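Local coordinates for protein nucleotidyltransferase (PDB 1WWP) that is of unproven function but, as an all-helical member of the nucleotidyltransferase substrate-binding family, probably helps a nucleotidyltransferase partner hold its substrate, at residues A98-R101 against R102-D105; A36-K39 against A40-Y44; S55-G58 against V59-A63. All blocks are in the same frame, centred on the assembly; numbering follows the deposited sequence.

Interaction 1 (A98-R101 against R102-D105); sequences AIFR and RLPD
Arg102 folds back over Ala98 and Ile99, one turn earlier on helix 93-116. Arg102 CB lies 3.5 Å from Ile99 O. With CG turned anti to the carbonyl carbon (chi1 -58°) and the chain bent at chi2, the shaft runs towards the start of the helix: Arg102 CD comes within 3.3 Å of Ala98 O, and the guanidinium places one face over that oxygen. Arg102 NE is 3.1 Å from Ala98 O, but the angle is too poor for a hydrogen bond. At the tip Arg102 NH2 rests 3.8 Å from Ala98 CB and Arg102 NH1 meets Ile99 CD1 at 3.6 Å, while NH1 also makes a salt bridge to Asp83 of helix 71-86. Cutting this side chain back to an alanine is likely to leave Asp83 without its positive mate and the Ala98 carbonyl without its guanidinium cover.

On the buried flank Leu103 CD1 approaches Phe100 CD1 at 3.9 Å, the two side chains crossing at about a right angle; both residues also touch Ala26 of helix 20-49. The backbone is irregular here. Arg102 N bonds to Ile99 O, three residues back, and Leu103 N bonds to Phe100 O at 3.3 Å, standing 73° out of that carbonyl's plane. Pro104, lacking an N-H, turns CD towards Phe100 O and Arg101 O. The chemistry thus implies a proline kink whose apolar flank packs inward while an arginine ties the helix to its neighbour by charge.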
ATOM      1  N   ALA A  98      13.030  -7.681   3.785  1.00 46.30           N
ATOM      2  CA  ALA A  98      12.576  -8.275   5.047  1.00 47.12           C
ATOM      3  C   ALA A  98      11.079  -8.626   4.996  1.00 46.26           C
ATOM      4  O   ALA A  98      10.663  -9.663   5.515  1.00 45.35           O
ATOM      5  CB  ALA A  98      12.854  -7.318   6.204  1.00 47.49           C
ATOM      6  N   ILE A  99      10.265  -7.766   4.385  1.00 43.56           N
ATOM      7  CA  ILE A  99       8.831  -8.064   4.269  1.00 39.87           C
ATOM      8  C   ILE A  99       8.679  -9.261   3.330  1.00 39.00           C
ATOM      9  O   ILE A  99       7.948 -10.213   3.621  1.00 41.95           O
ATOM     10  CB  ILE A  99       8.019  -6.889   3.651  1.00 38.47           C
ATOM     11  CG1 ILE A  99       8.104  -5.643   4.530  1.00 42.79           C
ATOM     12  CG2 ILE A  99       6.554  -7.296   3.510  1.00 39.00           C
ATOM     13  CD1 ILE A  99       7.454  -5.811   5.873  1.00 49.75           C
ATOM     14  N   PHE A 100       9.380  -9.216   2.201  1.00 39.75           N
ATOM     15  CA  PHE A 100       9.296 -10.292   1.221  1.00 45.78           C
ATOM     16  C   PHE A 100       9.627 -11.657   1.814  1.00 48.91           C
ATOM     17  O   PHE A 100       9.052 -12.665   1.407  1.00 50.63           O
ATOM     18  CB  PHE A 100      10.228 -10.029   0.035  1.00 46.26           C
ATOM     19  CG  PHE A 100      10.101 -11.050  -1.058  1.00 49.39           C
ATOM     20  CD1 PHE A 100       9.001 -11.037  -1.915  1.00 44.42           C
ATOM     21  CD2 PHE A 100      11.037 -12.070  -1.185  1.00 41.82           C
ATOM     22  CE1 PHE A 100       8.832 -12.025  -2.874  1.00 48.45           C
ATOM     23  CE2 PHE A 100      10.876 -13.067  -2.147  1.00 47.98           C
ATOM     24  CZ  PHE A 100       9.771 -13.047  -2.992  1.00 43.78           C
ATOM     25  N   ARG A 101      10.551 -11.691   2.770  1.00 54.86           N
ATOM     26  CA  ARG A 101      10.943 -12.950   3.401  1.00 58.14           C
ATOM     27  C   ARG A 101       9.806 -13.564   4.211  1.00 55.44           C
ATOM     28  O   ARG A 101       9.782 -14.775   4.446  1.00 58.29           O
ATOM     29  CB  ARG A 101      12.149 -12.748   4.321  1.00 64.38           C
ATOM     30  CG  ARG A 101      13.432 -12.320   3.621  1.00 75.61           C
ATOM     31  CD  ARG A 101      14.609 -12.292   4.598  1.00 80.70           C
ATOM     32  NE  ARG A 101      14.350 -11.418   5.741  1.00 87.37           N
ATOM     33  CZ  ARG A 101      15.183 -11.251   6.763  1.00 89.12           C
ATOM     34  NH1 ARG A 101      16.339 -11.901   6.795  1.00 88.13           N
ATOM     35  NH2 ARG A 101      14.859 -10.428   7.753  1.00 88.54           N
ATOM     36  N   ARG A 102       8.860 -12.737   4.633  1.00 50.30           N
ATOM     37  CA  ARG A 102       7.750 -13.244   5.416  1.00 43.01           C
ATOM     38  C   ARG A 102       6.546 -13.629   4.572  1.00 41.16           C
ATOM     39  O   ARG A 102       5.699 -14.401   5.017  1.00 40.26           O
ATOM     40  CB  ARG A 102       7.337 -12.202   6.447  1.00 48.00           C
ATOM     41  CG  ARG A 102       8.464 -11.804   7.394  1.00 52.89           C
ATOM     42  CD  ARG A 102       8.352 -10.349   7.814  1.00 50.58           C
ATOM     43  NE  ARG A 102       9.595  -9.865   8.404  1.00 71.12           N
ATOM     44  CZ  ARG A 102       9.813  -8.609   8.787  1.00 75.71           C
ATOM     45  NH1 ARG A 102       8.864  -7.695   8.640  1.00 73.28           N
ATOM     46  NH2 ARG A 102      10.983  -8.269   9.321  1.00 77.41           N
ATOM     47  N   LEU A 103       6.462 -13.109   3.350  1.00 38.73           N
ATOM     48  CA  LEU A 103       5.304 -13.407   2.511  1.00 36.09           C
ATOM     49  C   LEU A 103       4.948 -14.883   2.363  1.00 38.21           C
ATOM     50  O   LEU A 103       3.766 -15.233   2.361  1.00 35.88           O
ATOM     51  CB  LEU A 103       5.458 -12.765   1.131  1.00 35.94           C
ATOM     52  CG  LEU A 103       5.628 -11.244   1.132  1.00 40.24           C
ATOM     53  CD1 LEU A 103       5.457 -10.735  -0.290  1.00 43.87           C
ATOM     54  CD2 LEU A 103       4.598 -10.580   2.054  1.00 40.03           C
ATOM     55  N   PRO A 104       5.957 -15.769   2.234  1.00 43.33           N
ATOM     56  CA  PRO A 104       5.681 -17.200   2.088  1.00 46.29           C
ATOM     57  C   PRO A 104       4.711 -17.696   3.155  1.00 48.54           C
ATOM     58  O   PRO A 104       3.678 -18.295   2.839  1.00 52.24           O
ATOM     59  CB  PRO A 104       7.065 -17.830   2.236  1.00 50.50           C
ATOM     60  CG  PRO A 104       7.959 -16.794   1.633  1.00 49.58           C
ATOM     61  CD  PRO A 104       7.413 -15.517   2.212  1.00 41.14           C
ATOM     62  N   ASP A 105       5.052 -17.448   4.418  1.00 47.48           N
ATOM     63  CA  ASP A 105       4.213 -17.870   5.535  1.00 48.58           C
ATOM     64  C   ASP A 105       2.843 -17.200   5.511  1.00 40.62           C
ATOM     65  O   ASP A 105       1.832 -17.854   5.745  1.00 41.77           O
ATOM     66  CB  ASP A 105       4.897 -17.565   6.867  1.00 55.49           C
ATOM     67  CG  ASP A 105       6.168 -18.373   7.067  1.00 69.78           C
ATOM     68  OD1 ASP A 105       7.074 -18.277   6.214  1.00 76.08           O
ATOM     69  OD2 ASP A 105       6.263 -19.102   8.081  1.00 75.44           O
TER

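Interaction 2 (A36-K39 against A40-Y44); sequences AFWK and ALQAY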
ATOM      1  N   ALA A  36      -8.442  -8.037   1.834  1.00 36.28           N
ATOM      2  CA  ALA A  36      -9.528  -8.953   1.500  1.00 38.88           C
ATOM      3  C   ALA A  36      -9.583 -10.065   2.532  1.00 36.54           C
ATOM      4  O   ALA A  36     -10.646 -10.578   2.859  1.00 39.62           O
ATOM      5  CB  ALA A  36      -9.321  -9.554   0.105  1.00 38.30           C
ATOM      6  N   PHE A  37      -8.427 -10.438   3.057  1.00 39.14           N
ATOM      7  CA  PHE A  37      -8.394 -11.505   4.038  1.00 34.03           C
ATOM      8  C   PHE A  37      -9.058 -11.131   5.377  1.00 32.37           C
ATOM      9  O   PHE A  37      -9.918 -11.853   5.857  1.00 28.06           O
ATOM     10  CB  PHE A  37      -6.955 -11.946   4.285  1.00 30.14           C
ATOM     11  CG  PHE A  37      -6.828 -12.998   5.333  1.00 29.92           C
ATOM     12  CD1 PHE A  37      -7.254 -14.296   5.084  1.00 29.30           C
ATOM     13  CD2 PHE A  37      -6.323 -12.682   6.596  1.00 30.22           C
ATOM     14  CE1 PHE A  37      -7.180 -15.279   6.079  1.00 35.69           C
ATOM     15  CE2 PHE A  37      -6.246 -13.649   7.596  1.00 34.00           C
ATOM     16  CZ  PHE A  37      -6.677 -14.958   7.336  1.00 35.85           C
ATOM     17  N   TRP A  38      -8.687 -10.007   5.983  1.00 33.09           N
ATOM     18  CA  TRP A  38      -9.296  -9.695   7.282  1.00 31.90           C
ATOM     19  C   TRP A  38     -10.770  -9.357   7.153  1.00 28.58           C
ATOM     20  O   TRP A  38     -11.551  -9.610   8.062  1.00 30.80           O
ATOM     21  CB  TRP A  38      -8.517  -8.593   8.014  1.00 26.89           C
ATOM     22  CG  TRP A  38      -8.770  -7.198   7.601  1.00 31.79           C
ATOM     23  CD1 TRP A  38      -8.111  -6.486   6.647  1.00 35.00           C
ATOM     24  CD2 TRP A  38      -9.698  -6.298   8.207  1.00 30.05           C
ATOM     25  NE1 TRP A  38      -8.563  -5.186   6.627  1.00 27.77           N
ATOM     26  CE2 TRP A  38      -9.538  -5.044   7.576  1.00 34.06           C
ATOM     27  CE3 TRP A  38     -10.643  -6.428   9.234  1.00 35.50           C
ATOM     28  CZ2 TRP A  38     -10.290  -3.927   7.931  1.00 31.94           C
ATOM     29  CZ3 TRP A  38     -11.396  -5.316   9.591  1.00 37.83           C
ATOM     30  CH2 TRP A  38     -11.212  -4.079   8.941  1.00 35.41           C
ATOM     31  N   LYS A  39     -11.152  -8.840   5.992  1.00 33.39           N
ATOM     32  CA  LYS A  39     -12.551  -8.526   5.731  1.00 35.75           C
ATOM     33  C   LYS A  39     -13.380  -9.800   5.665  1.00 28.80           C
ATOM     34  O   LYS A  39     -14.513  -9.841   6.147  1.00 29.05           O
ATOM     35  CB  LYS A  39     -12.686  -7.734   4.425  1.00 38.75           C
ATOM     36  CG  LYS A  39     -12.235  -6.286   4.557  1.00 41.84           C
ATOM     37  CD  LYS A  39     -13.037  -5.629   5.647  1.00 51.44           C
ATOM     38  CE  LYS A  39     -12.726  -4.162   5.767  1.00 61.39           C
ATOM     39  NZ  LYS A  39     -13.530  -3.614   6.898  1.00 73.20           N
ATOM     40  N   ALA A  40     -12.824 -10.853   5.081  1.00 26.67           N
ATOM     41  CA  ALA A  40     -13.566 -12.113   4.990  1.00 25.57           C
ATOM     42  C   ALA A  40     -13.719 -12.711   6.393  1.00 27.17           C
ATOM     43  O   ALA A  40     -14.757 -13.285   6.737  1.00 29.46           O
ATOM     44  CB  ALA A  40     -12.829 -13.111   4.050  1.00 31.40           C
ATOM     45  N   LEU A  41     -12.671 -12.610   7.196  1.00 26.91           N
ATOM     46  CA  LEU A  41     -12.724 -13.112   8.576  1.00 29.17           C
ATOM     47  C   LEU A  41     -13.764 -12.290   9.371  1.00 24.05           C
ATOM     48  O   LEU A  41     -14.567 -12.841  10.112  1.00 27.87           O
ATOM     49  CB  LEU A  41     -11.354 -12.967   9.248  1.00 27.08           C
ATOM     50  CG  LEU A  41     -10.387 -14.151   9.239  1.00 39.12           C
ATOM     51  CD1 LEU A  41      -9.129 -13.788  10.041  1.00 40.75           C
ATOM     52  CD2 LEU A  41     -11.057 -15.354   9.869  1.00 35.67           C
ATOM     53  N   GLN A  42     -13.728 -10.971   9.203  1.00 23.15           N
ATOM     54  CA  GLN A  42     -14.674 -10.095   9.900  1.00 29.82           C
ATOM     55  C   GLN A  42     -16.130 -10.485   9.591  1.00 30.22           C
ATOM     56  O   GLN A  42     -16.935 -10.652  10.503  1.00 32.94           O
ATOM     57  CB  GLN A  42     -14.410  -8.634   9.511  1.00 24.88           C
ATOM     58  CG  GLN A  42     -15.394  -7.645  10.112  1.00 38.38           C
ATOM     59  CD  GLN A  42     -15.220  -6.242   9.557  1.00 40.87           C
ATOM     60  OE1 GLN A  42     -15.216  -6.030   8.343  1.00 42.03           O
ATOM     61  NE2 GLN A  42     -15.083  -5.275  10.449  1.00 41.83           N
ATOM     62  N   ALA A  43     -16.451 -10.656   8.306  1.00 38.44           N
ATOM     63  CA  ALA A  43     -17.800 -11.040   7.872  1.00 34.99           C
ATOM     64  C   ALA A  43     -18.168 -12.414   8.389  1.00 36.52           C
ATOM     65  O   ALA A  43     -19.307 -12.659   8.793  1.00 34.28           O
ATOM     66  CB  ALA A  43     -17.885 -11.035   6.345  1.00 34.48           C
ATOM     67  N   TYR A  44     -17.200 -13.323   8.375  1.00 31.54           N
ATOM     68  CA  TYR A  44     -17.448 -14.672   8.849  1.00 29.33           C
ATOM     69  C   TYR A  44     -17.765 -14.657  10.355  1.00 32.23           C
ATOM     70  O   TYR A  44     -18.696 -15.312  10.816  1.00 32.83           O
ATOM     71  CB  TYR A  44     -16.221 -15.542   8.613  1.00 31.17           C
ATOM     72  CG  TYR A  44     -16.381 -16.960   9.110  1.00 39.03           C
ATOM     73  CD1 TYR A  44     -16.986 -17.931   8.321  1.00 45.16           C
ATOM     74  CD2 TYR A  44     -15.936 -17.328  10.379  1.00 47.14           C
ATOM     75  CE1 TYR A  44     -17.140 -19.231   8.773  1.00 44.30           C
ATOM     76  CE2 TYR A  44     -16.087 -18.628  10.843  1.00 48.09           C
ATOM     77  CZ  TYR A  44     -16.690 -19.574  10.032  1.00 50.18           C
ATOM     78  OH  TYR A  44     -16.838 -20.871  10.477  1.00 56.21           O
TER
HETATM   79  O   HOH W   1     -16.171  -7.779   6.331  1.00 42.45           O
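Trp38 and Gln42 lie side by side and point the same way, one turn apart on helix 20-49, the longest helix of this all-helical fold. Their planes stand 50° apart, and the amide meets the indole at its six-membered ring, with Gln42 NE2 3.8 Å from Trp38 CZ3. The Trp38 CG sits between the backbone N and the carbonyl carbon (chi1 80°), an unusual place for a helix residue that lays the ring along the helix towards Gln42. Glu35 takes the indole N-H in a hydrogen bond, and Pro56 and Val59 of helix 56-66 pack on the ring.

Lys39 also runs alongside Gln42. Bent at chi2, its chain passes over one indole face, where Lys39 CE stands 3.2 Å above the Trp38 ring plane near its rim, and Lys39 NZ donates to Gln42 OE1 over 3.3 Å. The NE2 end of the same amide donates to Gly53 O in the loop that follows the helix. With both ends engaged, rotation of the amide is restricted.

Phe37 and Leu41 form a second parallel pair on another flank, Leu41 CD1 lying 3.8 Å from both CE2 and CZ of Phe37. Val113 of helix 93-116 touches both residues, so this pair belongs to the packing between the two helices. Regular i to i+4 bonds carry the backbone, as the 2.8 Å bond from Gln42 N to Trp38 O and its 159° angle at the hydrogen attest. A water donates to Lys39 O at 2.7 Å and to Gln42 OE1 at 2.8 Å, bridging backbone carbonyl and side-chain amide.

Interaction 3 (S55-G58 against V59-A63); sequences SPKG and VIRLA
Val59 CG2 stands beside its own backbone N, anti to the carbonyl carbon (chi1 173° places CG1 opposite the N), and this rotation sets CG2 3.3 Å from Ser55 O. The Ile60 torsion, chi1 -74°, similarly carries CG1 back against Pro56 O at 3.2 Å. The same two carbonyls accept the backbone bonds of the first turn: Val59 N reaches Ser55 O over 2.9 Å, nearly along the C=O axis, and Ile60 N reaches Pro56 O over 3.0 Å.

Ser55 precedes the helix, and its hydroxyl turns back so that Ser55 OG accepts from Gly58 N at 3.3 Å, with an N-H...O angle of 155°. Lys57 and Arg61 run side by side on the outer flank, their like charges held apart, with Lys57 NZ 5.3 Å from Arg61 NH2; the lysine also has a long, weak ion pair with Asp82. Val59 packs on helix 20-49 and Ile60 on Ala77 and Val81 of helix 71-86, while Pro56 touches both helices, wedging the turn between them. A serine N-cap followed by proline at the first helical position, with the hydroxyl capping the N-H three residues on, is a classic helix N-terminus.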
ATOM      1  N   SER A  55     -11.360  -3.698  13.726  1.00 40.43           N
ATOM      2  CA  SER A  55     -10.030  -3.604  13.126  1.00 41.67           C
ATOM      3  C   SER A  55      -9.365  -4.947  12.841  1.00 31.99           C
ATOM      4  O   SER A  55      -9.746  -5.969  13.391  1.00 34.53           O
ATOM      5  CB  SER A  55      -9.122  -2.816  14.058  1.00 41.67           C
ATOM      6  OG  SER A  55      -8.943  -3.536  15.273  1.00 46.28           O
ATOM      7  N   PRO A  56      -8.338  -4.948  11.978  1.00 36.71           N
ATOM      8  CA  PRO A  56      -7.626  -6.185  11.645  1.00 33.24           C
ATOM      9  C   PRO A  56      -7.172  -6.947  12.897  1.00 35.54           C
ATOM     10  O   PRO A  56      -7.357  -8.170  13.006  1.00 29.92           O
ATOM     11  CB  PRO A  56      -6.455  -5.678  10.818  1.00 37.31           C
ATOM     12  CG  PRO A  56      -7.066  -4.546  10.062  1.00 37.08           C
ATOM     13  CD  PRO A  56      -7.856  -3.827  11.145  1.00 32.73           C
ATOM     14  N   LYS A  57      -6.587  -6.228  13.856  1.00 34.81           N
ATOM     15  CA  LYS A  57      -6.119  -6.874  15.085  1.00 36.36           C
ATOM     16  C   LYS A  57      -7.248  -7.420  15.953  1.00 33.27           C
ATOM     17  O   LYS A  57      -7.133  -8.491  16.540  1.00 38.78           O
ATOM     18  CB  LYS A  57      -5.257  -5.911  15.906  1.00 42.16           C
ATOM     19  CG  LYS A  57      -3.777  -5.924  15.510  1.00 47.20           C
ATOM     20  CD  LYS A  57      -2.952  -5.035  16.433  1.00 56.24           C
ATOM     21  CE  LYS A  57      -1.471  -5.086  16.083  1.00 58.03           C
ATOM     22  NZ  LYS A  57      -0.679  -4.114  16.906  1.00 62.12           N
ATOM     23  N   GLY A  58      -8.343  -6.685  16.033  1.00 35.42           N
ATOM     24  CA  GLY A  58      -9.463  -7.143  16.832  1.00 35.83           C
ATOM     25  C   GLY A  58     -10.095  -8.373  16.223  1.00 31.69           C
ATOM     26  O   GLY A  58     -10.510  -9.291  16.924  1.00 29.32           O
ATOM     27  N   VAL A  59     -10.184  -8.381  14.900  1.00 29.44           N
ATOM     28  CA  VAL A  59     -10.772  -9.519  14.204  1.00 34.91           C
ATOM     29  C   VAL A  59      -9.889 -10.749  14.398  1.00 26.93           C
ATOM     30  O   VAL A  59     -10.357 -11.858  14.635  1.00 33.38           O
ATOM     31  CB  VAL A  59     -10.964  -9.223  12.674  1.00 36.72           C
ATOM     32  CG1 VAL A  59     -11.421 -10.485  11.941  1.00 36.68           C
ATOM     33  CG2 VAL A  59     -12.008  -8.129  12.507  1.00 41.25           C
ATOM     34  N   ILE A  60      -8.586 -10.542  14.347  1.00 32.31           N
ATOM     35  CA  ILE A  60      -7.687 -11.677  14.522  1.00 36.78           C
ATOM     36  C   ILE A  60      -7.850 -12.255  15.958  1.00 31.38           C
ATOM     37  O   ILE A  60      -7.913 -13.484  16.149  1.00 30.20           O
ATOM     38  CB  ILE A  60      -6.214 -11.242  14.185  1.00 33.06           C
ATOM     39  CG1 ILE A  60      -6.079 -11.096  12.669  1.00 34.46           C
ATOM     40  CG2 ILE A  60      -5.229 -12.226  14.748  1.00 36.79           C
ATOM     41  CD1 ILE A  60      -4.821 -10.331  12.219  1.00 39.42           C
ATOM     42  N   ARG A  61      -7.963 -11.369  16.951  1.00 32.18           N
ATOM     43  CA  ARG A  61      -8.129 -11.802  18.348  1.00 36.56           C
ATOM     44  C   ARG A  61      -9.418 -12.605  18.504  1.00 32.73           C
ATOM     45  O   ARG A  61      -9.466 -13.600  19.214  1.00 33.45           O
ATOM     46  CB  ARG A  61      -8.166 -10.601  19.301  1.00 40.97           C
ATOM     47  CG  ARG A  61      -6.984  -9.673  19.146  1.00 48.44           C
ATOM     48  CD  ARG A  61      -6.190  -9.635  20.428  1.00 42.91           C
ATOM     49  NE  ARG A  61      -5.067  -8.716  20.366  1.00 47.30           N
ATOM     50  CZ  ARG A  61      -5.171  -7.408  20.168  1.00 48.04           C
ATOM     51  NH1 ARG A  61      -6.361  -6.835  20.006  1.00 48.35           N
ATOM     52  NH2 ARG A  61      -4.067  -6.680  20.126  1.00 40.08           N
ATOM     53  N   LEU A  62     -10.489 -12.177  17.838  1.00 35.63           N
ATOM     54  CA  LEU A  62     -11.768 -12.912  17.904  1.00 26.24           C
ATOM     55  C   LEU A  62     -11.617 -14.229  17.128  1.00 28.33           C
ATOM     56  O   LEU A  62     -12.103 -15.263  17.561  1.00 25.29           O
ATOM     57  CB  LEU A  62     -12.917 -12.070  17.310  1.00 31.17           C
ATOM     58  CG  LEU A  62     -13.235 -10.773  18.085  1.00 37.62           C
ATOM     59  CD1 LEU A  62     -14.148  -9.881  17.256  1.00 35.78           C
ATOM     60  CD2 LEU A  62     -13.879 -11.117  19.446  1.00 25.44           C
ATOM     61  N   ALA A  63     -10.940 -14.196  15.984  1.00 30.90           N
ATOM     62  CA  ALA A  63     -10.739 -15.425  15.227  1.00 32.65           C
ATOM     63  C   ALA A  63     -10.006 -16.431  16.129  1.00 36.24           C
ATOM     64  O   ALA A  63     -10.305 -17.621  16.119  1.00 39.47           O
ATOM     65  CB  ALA A  63      -9.919 -15.137  13.966  1.00 27.95           C
TER

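How the interactions relate
From the N terminus, the chain meets interaction 2 on helix 20-49, then interaction 3 at the start of helix 56-66, and finally interaction 1 on helix 93-116. Each joins consecutive residues within a helix or its cap, so none closes a long loop, and the three follow in series without nesting or crossing. Interactions 2 and 3 touch, their centres 10 Å apart: Val59 CG1 approaches Leu41 CB at 3.7 Å, joining two successive helices. Interaction 1 lies on the opposite side of the chain's centre, its own centre about 21 Å from those of the others, and ties helix 93-116 to the earlier part of helix 20-49 and to helix 71-86.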